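Local coordinates for protein butyryl-CoA dehydrogenase (Marinomonas mediterranea, PDB 6CXT) that belongs to the acyl-CoA dehydrogenase family of flavoproteins and binds flavin-adenine dinucleotide, at residues Ala88-His101 against Ile234-Leu246. Sequence-based numbering, arbitrary orientation.
Sequences AAHTFACSMPILEH and IFAASMDWERCCL. With FK4 (S-[2-({N-[(2R)-2-hydroxy-4-{[(R)-hydroxy(oxo)-lambda~5~-phosphanyl]oxy}-3,3-dimethylbutanoyl]-beta-alanyl}amino)ethyl] 1H-pyrrole-2-carbothioate), chain C.
Cys245 CB sits over one face of the Phe92 ring, 3.5 Å from its centroid and almost on the ring normal. Thr91 CG2 covers the opposite face, and the edge meets Trp241, whose side chain crosses that of Phe92 at about a right angle. Met96 bends at both chi2 (-53°) and chi3 (-66°), which folds its methyl over the indole: CE lies 3.6 Å from the centroid of the Trp241 six-membered ring, a CH-pi contact, with SD farther above the same face, a Met-aromatic contact. Pro97 CG packs on Ser238 CB, and Ile234 CG1 lies over the face of the His101 ring, 3.7 Å from its centroid. A water bridges Ala93 O, to which it donates, and Ser238 OG; Phe92 O is buried without a partner. At the outer edge Trp241 NE1 forks weakly to both Glu100 oxygens, 2.9 Å to OE2 and 3.2 Å to OE1, with the carboxylate 65° from the ring plane. The helices run roughly antiparallel, joining the N- and C-terminal regions of the fold. Arg243 NH2 donates hydrogen bonds to FK4 O26 (2.8 Å) and O27, while Ser363 OG holds Glu242 OE2. With Phe235, Ala236, Met239 and Ala89 also touching FK4, both helices wall its pocket.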
loop_
_atom_site.group_PDB
_atom_site.type_symbol
_atom_site.label_atom_id
_atom_site.label_comp_id
_atom_site.label_asym_id
_atom_site.label_seq_id
_atom_site.Cartn_x
_atom_site.Cartn_y
_atom_site.Cartn_z
ATOM N N ALA B 88 5.945 -18.868 -24.538
ATOM C CA ALA B 88 7.159 -18.271 -24.018
ATOM C C ALA B 88 7.906 -19.229 -23.107
ATOM O O ALA B 88 9.130 -19.198 -23.046
ATOM C CB ALA B 88 6.825 -16.924 -23.301
ATOM N N ALA B 89 7.172 -20.120 -22.446
ATOM C CA ALA B 89 7.762 -21.104 -21.568
ATOM C C ALA B 89 8.603 -22.038 -22.483
ATOM O O ALA B 89 9.753 -22.309 -22.225
ATOM C CB ALA B 89 6.671 -21.923 -20.899
ATOM N N HIS B 90 7.984 -22.475 -23.564
ATOM C CA HIS B 90 8.642 -23.316 -24.559
ATOM C C HIS B 90 9.904 -22.645 -25.128
ATOM O O HIS B 90 10.993 -23.267 -25.208
ATOM C CB HIS B 90 7.585 -23.565 -25.641
ATOM C CG HIS B 90 8.130 -23.909 -26.987
ATOM N ND1 HIS B 90 8.121 -25.199 -27.477
ATOM C CD2 HIS B 90 8.610 -23.133 -27.987
ATOM C CE1 HIS B 90 8.571 -25.204 -28.721
ATOM N NE2 HIS B 90 8.880 -23.967 -29.060
ATOM N N THR B 91 9.782 -21.384 -25.525
ATOM C CA THR B 91 10.906 -20.678 -26.142
ATOM C C THR B 91 12.022 -20.345 -25.155
ATOM O O THR B 91 13.192 -20.614 -25.445
ATOM C CB THR B 91 10.465 -19.402 -26.839
ATOM O OG1 THR B 91 9.560 -19.754 -27.883
ATOM C CG2 THR B 91 11.664 -18.615 -27.466
ATOM N N PHE B 92 11.685 -19.758 -23.996
ATOM C CA PHE B 92 12.728 -19.179 -23.160
ATOM C C PHE B 92 13.265 -20.141 -22.152
ATOM O O PHE B 92 14.452 -20.062 -21.793
ATOM C CB PHE B 92 12.264 -17.815 -22.566
ATOM C CG PHE B 92 12.027 -16.819 -23.661
ATOM C CD1 PHE B 92 13.124 -16.224 -24.312
ATOM C CD2 PHE B 92 10.765 -16.535 -24.107
ATOM C CE1 PHE B 92 12.958 -15.365 -25.367
ATOM C CE2 PHE B 92 10.585 -15.664 -25.180
ATOM C CZ PHE B 92 11.680 -15.067 -25.808
ATOM N N ALA B 93 12.416 -21.028 -21.638
ATOM C CA ALA B 93 12.916 -21.998 -20.688
ATOM C C ALA B 93 13.473 -23.286 -21.364
ATOM O O ALA B 93 14.130 -24.096 -20.689
ATOM C CB ALA B 93 11.890 -22.356 -19.597
ATOM N N CYS B 94 13.165 -23.484 -22.635
ATOM C CA CYS B 94 13.513 -24.754 -23.303
ATOM C C CYS B 94 14.395 -24.534 -24.525
ATOM O O CYS B 94 15.548 -25.047 -24.537
ATOM C CB CYS B 94 12.259 -25.566 -23.655
ATOM S SG CYS B 94 11.201 -25.902 -22.220
ATOM N N SER B 95 13.892 -23.821 -25.538
ATOM C CA SER B 95 14.701 -23.528 -26.728
ATOM C C SER B 95 15.999 -22.780 -26.411
ATOM O O SER B 95 17.038 -23.091 -26.992
ATOM C CB SER B 95 13.939 -22.781 -27.822
ATOM O OG SER B 95 12.744 -23.482 -28.152
ATOM N N MET B 96 15.964 -21.809 -25.493
ATOM C CA MET B 96 17.200 -21.080 -25.206
ATOM C C MET B 96 18.312 -21.909 -24.496
ATOM O O MET B 96 19.472 -21.848 -24.923
ATOM C CB MET B 96 16.901 -19.731 -24.492
ATOM C CG MET B 96 16.111 -18.770 -25.370
ATOM S SD MET B 96 16.784 -18.416 -27.021
ATOM C CE MET B 96 18.285 -17.554 -26.544
ATOM N N PRO B 97 17.990 -22.704 -23.453
ATOM C CA PRO B 97 19.069 -23.518 -22.922
ATOM C C PRO B 97 19.600 -24.565 -23.929
ATOM O O PRO B 97 20.780 -24.948 -23.851
ATOM C CB PRO B 97 18.463 -24.258 -21.745
ATOM C CG PRO B 97 17.075 -23.801 -21.638
ATOM C CD PRO B 97 16.825 -22.668 -22.549
ATOM N N ILE B 98 18.733 -25.023 -24.825
ATOM C CA ILE B 98 19.151 -25.933 -25.878
ATOM C C ILE B 98 20.141 -25.200 -26.767
ATOM O O ILE B 98 21.226 -25.738 -27.025
ATOM C CB ILE B 98 17.955 -26.487 -26.684
ATOM C CG1 ILE B 98 17.247 -27.529 -25.821
ATOM C CG2 ILE B 98 18.399 -27.079 -28.051
ATOM C CD1 ILE B 98 15.854 -27.909 -26.321
ATOM N N LEU B 99 19.744 -24.016 -27.259
ATOM C CA LEU B 99 20.618 -23.153 -28.032
ATOM C C LEU B 99 21.948 -22.881 -27.315
ATOM O O LEU B 99 23.008 -22.991 -27.941
ATOM C CB LEU B 99 19.938 -21.836 -28.440
ATOM C CG LEU B 99 20.750 -20.837 -29.279
ATOM C CD1 LEU B 99 21.084 -21.405 -30.678
ATOM C CD2 LEU B 99 19.993 -19.533 -29.440
ATOM N N GLU B 100 21.914 -22.581 -26.019
ATOM C CA GLU B 100 23.122 -22.180 -25.297
ATOM C C GLU B 100 24.030 -23.294 -24.806
ATOM O O GLU B 100 25.216 -23.050 -24.581
ATOM C CB GLU B 100 22.775 -21.220 -24.149
ATOM C CG GLU B 100 22.013 -20.021 -24.699
ATOM C CD GLU B 100 21.814 -18.923 -23.687
ATOM O OE1 GLU B 100 21.647 -19.203 -22.473
ATOM O OE2 GLU B 100 21.843 -17.770 -24.151
ATOM N N HIS B 101 23.493 -24.496 -24.631
ATOM C CA HIS B 101 24.202 -25.586 -23.939
ATOM C C HIS B 101 24.081 -26.949 -24.570
ATOM O O HIS B 101 24.633 -27.922 -24.035
ATOM C CB HIS B 101 23.744 -25.701 -22.503
ATOM C CG HIS B 101 23.969 -24.452 -21.723
ATOM N ND1 HIS B 101 25.208 -24.096 -21.228
ATOM C CD2 HIS B 101 23.126 -23.440 -21.404
ATOM C CE1 HIS B 101 25.111 -22.927 -20.620
ATOM N NE2 HIS B 101 23.857 -22.512 -20.709
ATOM N N ILE B 234 22.730 -23.829 -15.476
ATOM C CA ILE B 234 21.952 -23.793 -16.705
ATOM C C ILE B 234 20.484 -23.388 -16.372
ATOM O O ILE B 234 19.883 -22.626 -17.119
ATOM C CB ILE B 234 21.990 -25.169 -17.441
ATOM C CG1 ILE B 234 23.416 -25.345 -18.026
ATOM C CG2 ILE B 234 20.951 -25.226 -18.592
ATOM C CD1 ILE B 234 23.675 -26.672 -18.705
ATOM N N PHE B 235 19.955 -23.926 -15.287
ATOM C CA PHE B 235 18.602 -23.535 -14.878
ATOM C C PHE B 235 18.571 -22.007 -14.588
ATOM O O PHE B 235 17.734 -21.272 -15.126
ATOM C CB PHE B 235 18.121 -24.285 -13.675
ATOM C CG PHE B 235 16.728 -23.866 -13.297
ATOM C CD1 PHE B 235 15.652 -24.138 -14.191
ATOM C CD2 PHE B 235 16.501 -23.078 -12.147
ATOM C CE1 PHE B 235 14.357 -23.681 -13.904
ATOM C CE2 PHE B 235 15.193 -22.641 -11.851
ATOM C CZ PHE B 235 14.141 -22.949 -12.723
ATOM N N ALA B 236 19.535 -21.521 -13.792
ATOM C CA ALA B 236 19.633 -20.067 -13.578
ATOM C C ALA B 236 19.691 -19.305 -14.894
ATOM O O ALA B 236 19.040 -18.248 -15.041
ATOM C CB ALA B 236 20.802 -19.698 -12.654
ATOM N N ALA B 237 20.420 -19.803 -15.888
ATOM C CA ALA B 237 20.511 -19.071 -17.137
ATOM C C ALA B 237 19.191 -19.082 -17.920
ATOM O O ALA B 237 18.829 -18.122 -18.626
ATOM C CB ALA B 237 21.624 -19.634 -18.024
ATOM N N SER B 238 18.459 -20.160 -17.775
ATOM C CA SER B 238 17.174 -20.281 -18.493
ATOM C C SER B 238 16.127 -19.346 -17.799
ATOM O O SER B 238 15.348 -18.721 -18.470
ATOM C CB SER B 238 16.777 -21.742 -18.530
ATOM O OG SER B 238 15.615 -22.090 -17.853
ATOM N N MET B 239 16.153 -19.293 -16.476
ATOM C CA MET B 239 15.302 -18.330 -15.710
ATOM C C MET B 239 15.701 -16.888 -16.019
ATOM O O MET B 239 14.856 -16.009 -16.055
ATOM C CB MET B 239 15.365 -18.596 -14.232
ATOM C CG MET B 239 14.595 -19.804 -13.776
ATOM S SD MET B 239 12.860 -19.796 -14.386
ATOM C CE MET B 239 12.948 -20.929 -15.806
ATOM N N ASP B 240 16.975 -16.640 -16.300
ATOM C CA ASP B 240 17.336 -15.290 -16.732
ATOM C C ASP B 240 16.645 -14.920 -18.030
ATOM O O ASP B 240 16.152 -13.794 -18.190
ATOM C CB ASP B 240 18.842 -15.090 -16.780
ATOM C CG ASP B 240 19.220 -13.632 -16.772
ATOM O OD1 ASP B 240 18.947 -12.947 -15.743
ATOM O OD2 ASP B 240 19.769 -13.164 -17.788
ATOM N N TRP B 241 16.549 -15.873 -18.956
ATOM C CA TRP B 241 15.807 -15.663 -20.173
ATOM C C TRP B 241 14.289 -15.538 -19.918
ATOM O O TRP B 241 13.635 -14.658 -20.484
ATOM C CB TRP B 241 16.023 -16.839 -21.178
ATOM C CG TRP B 241 17.307 -16.677 -21.951
ATOM C CD1 TRP B 241 18.495 -17.384 -21.775
ATOM C CD2 TRP B 241 17.533 -15.767 -23.014
ATOM N NE1 TRP B 241 19.443 -16.934 -22.663
ATOM C CE2 TRP B 241 18.887 -15.955 -23.447
ATOM C CE3 TRP B 241 16.741 -14.796 -23.648
ATOM C CZ2 TRP B 241 19.454 -15.178 -24.436
ATOM C CZ3 TRP B 241 17.288 -14.062 -24.654
ATOM C CH2 TRP B 241 18.648 -14.268 -25.061
ATOM N N GLU B 242 13.754 -16.446 -19.137
ATOM C CA GLU B 242 12.291 -16.509 -18.935
ATOM C C GLU B 242 11.793 -15.286 -18.121
ATOM O O GLU B 242 10.835 -14.619 -18.501
ATOM C CB GLU B 242 11.918 -17.790 -18.216
ATOM C CG GLU B 242 10.414 -17.971 -18.149
ATOM C CD GLU B 242 10.038 -19.277 -17.494
ATOM O OE1 GLU B 242 9.949 -20.282 -18.213
ATOM O OE2 GLU B 242 9.811 -19.328 -16.271
ATOM N N ARG B 243 12.476 -14.989 -17.021
ATOM C CA ARG B 243 12.072 -13.892 -16.119
ATOM C C ARG B 243 12.143 -12.570 -16.871
ATOM O O ARG B 243 11.367 -11.663 -16.596
ATOM C CB ARG B 243 12.983 -13.873 -14.890
ATOM C CG ARG B 243 12.675 -15.002 -13.891
ATOM C CD ARG B 243 13.781 -14.990 -12.830
ATOM N NE ARG B 243 13.680 -16.192 -12.014
ATOM C CZ ARG B 243 14.678 -16.685 -11.260
ATOM N NH1 ARG B 243 15.868 -16.098 -11.260
ATOM N NH2 ARG B 243 14.486 -17.786 -10.531
ATOM N N CYS B 244 13.072 -12.474 -17.826
ATOM C CA CYS B 244 13.242 -11.270 -18.634
ATOM C C CYS B 244 12.203 -11.173 -19.756
ATOM O O CYS B 244 11.458 -10.147 -19.862
ATOM C CB CYS B 244 14.648 -11.221 -19.256
ATOM S SG CYS B 244 15.020 -9.690 -20.169
ATOM N N CYS B 245 12.130 -12.201 -20.602
ATOM C CA CYS B 245 11.407 -12.087 -21.848
ATOM C C CYS B 245 9.955 -12.525 -21.744
ATOM O O CYS B 245 9.120 -11.965 -22.412
ATOM C CB CYS B 245 12.097 -12.922 -22.947
ATOM S SG CYS B 245 13.832 -12.388 -23.216
ATOM N N LEU B 246 9.661 -13.563 -20.958
ATOM C CA LEU B 246 8.296 -14.087 -20.906
ATOM C C LEU B 246 7.360 -12.976 -20.365
ATOM O O LEU B 246 6.238 -12.802 -20.839
ATOM C CB LEU B 246 8.222 -15.367 -20.069
ATOM C CG LEU B 246 6.843 -16.044 -19.883
ATOM C CD1 LEU B 246 7.004 -17.554 -19.654
ATOM C CD2 LEU B 246 6.053 -15.431 -18.687
HETATM O O01 FK4 C . 20.629 -17.855 -9.100
HETATM P P02 FK4 C . 20.692 -19.209 -8.317
HETATM O O03 FK4 C . 19.375 -19.673 -7.603
HETATM C C04 FK4 C . 18.545 -18.711 -7.018
HETATM C C05 FK4 C . 17.699 -19.204 -5.883
HETATM C C06 FK4 C . 16.820 -18.018 -5.405
HETATM C C07 FK4 C . 18.653 -19.692 -4.760
HETATM C C08 FK4 C . 16.830 -20.420 -6.298
HETATM O O09 FK4 C . 16.285 -21.103 -5.195
HETATM C C10 FK4 C . 15.733 -20.067 -7.323
HETATM N N11 FK4 C . 14.386 -20.339 -6.844
HETATM C C12 FK4 C . 13.298 -20.023 -7.701
HETATM C C13 FK4 C . 12.892 -21.224 -8.583
HETATM C C14 FK4 C . 12.250 -20.819 -9.841
HETATM N N15 FK4 C . 11.398 -21.828 -10.304
HETATM C C16 FK4 C . 10.725 -21.662 -11.593
HETATM C C17 FK4 C . 10.433 -23.019 -12.261
HETATM S S18 FK4 C . 10.077 -22.864 -13.988
HETATM C C19 FK4 C . 8.602 -21.845 -13.997
HETATM C C20 FK4 C . 8.151 -21.872 -15.403
HETATM C C21 FK4 C . 6.940 -21.465 -15.917
HETATM C C22 FK4 C . 7.035 -21.669 -17.310
HETATM C C23 FK4 C . 8.311 -22.209 -17.604
HETATM N N24 FK4 C . 9.010 -22.332 -16.457
HETATM O O25 FK4 C . 7.941 -21.724 -12.941
HETATM O O26 FK4 C . 12.461 -19.763 -10.431
HETATM O O27 FK4 C . 15.929 -19.525 -8.463
HETATM O O28 FK4 C . 21.085 -20.274 -9.287
HETATM O O HOH W 1 15.041 -24.573 -18.234
#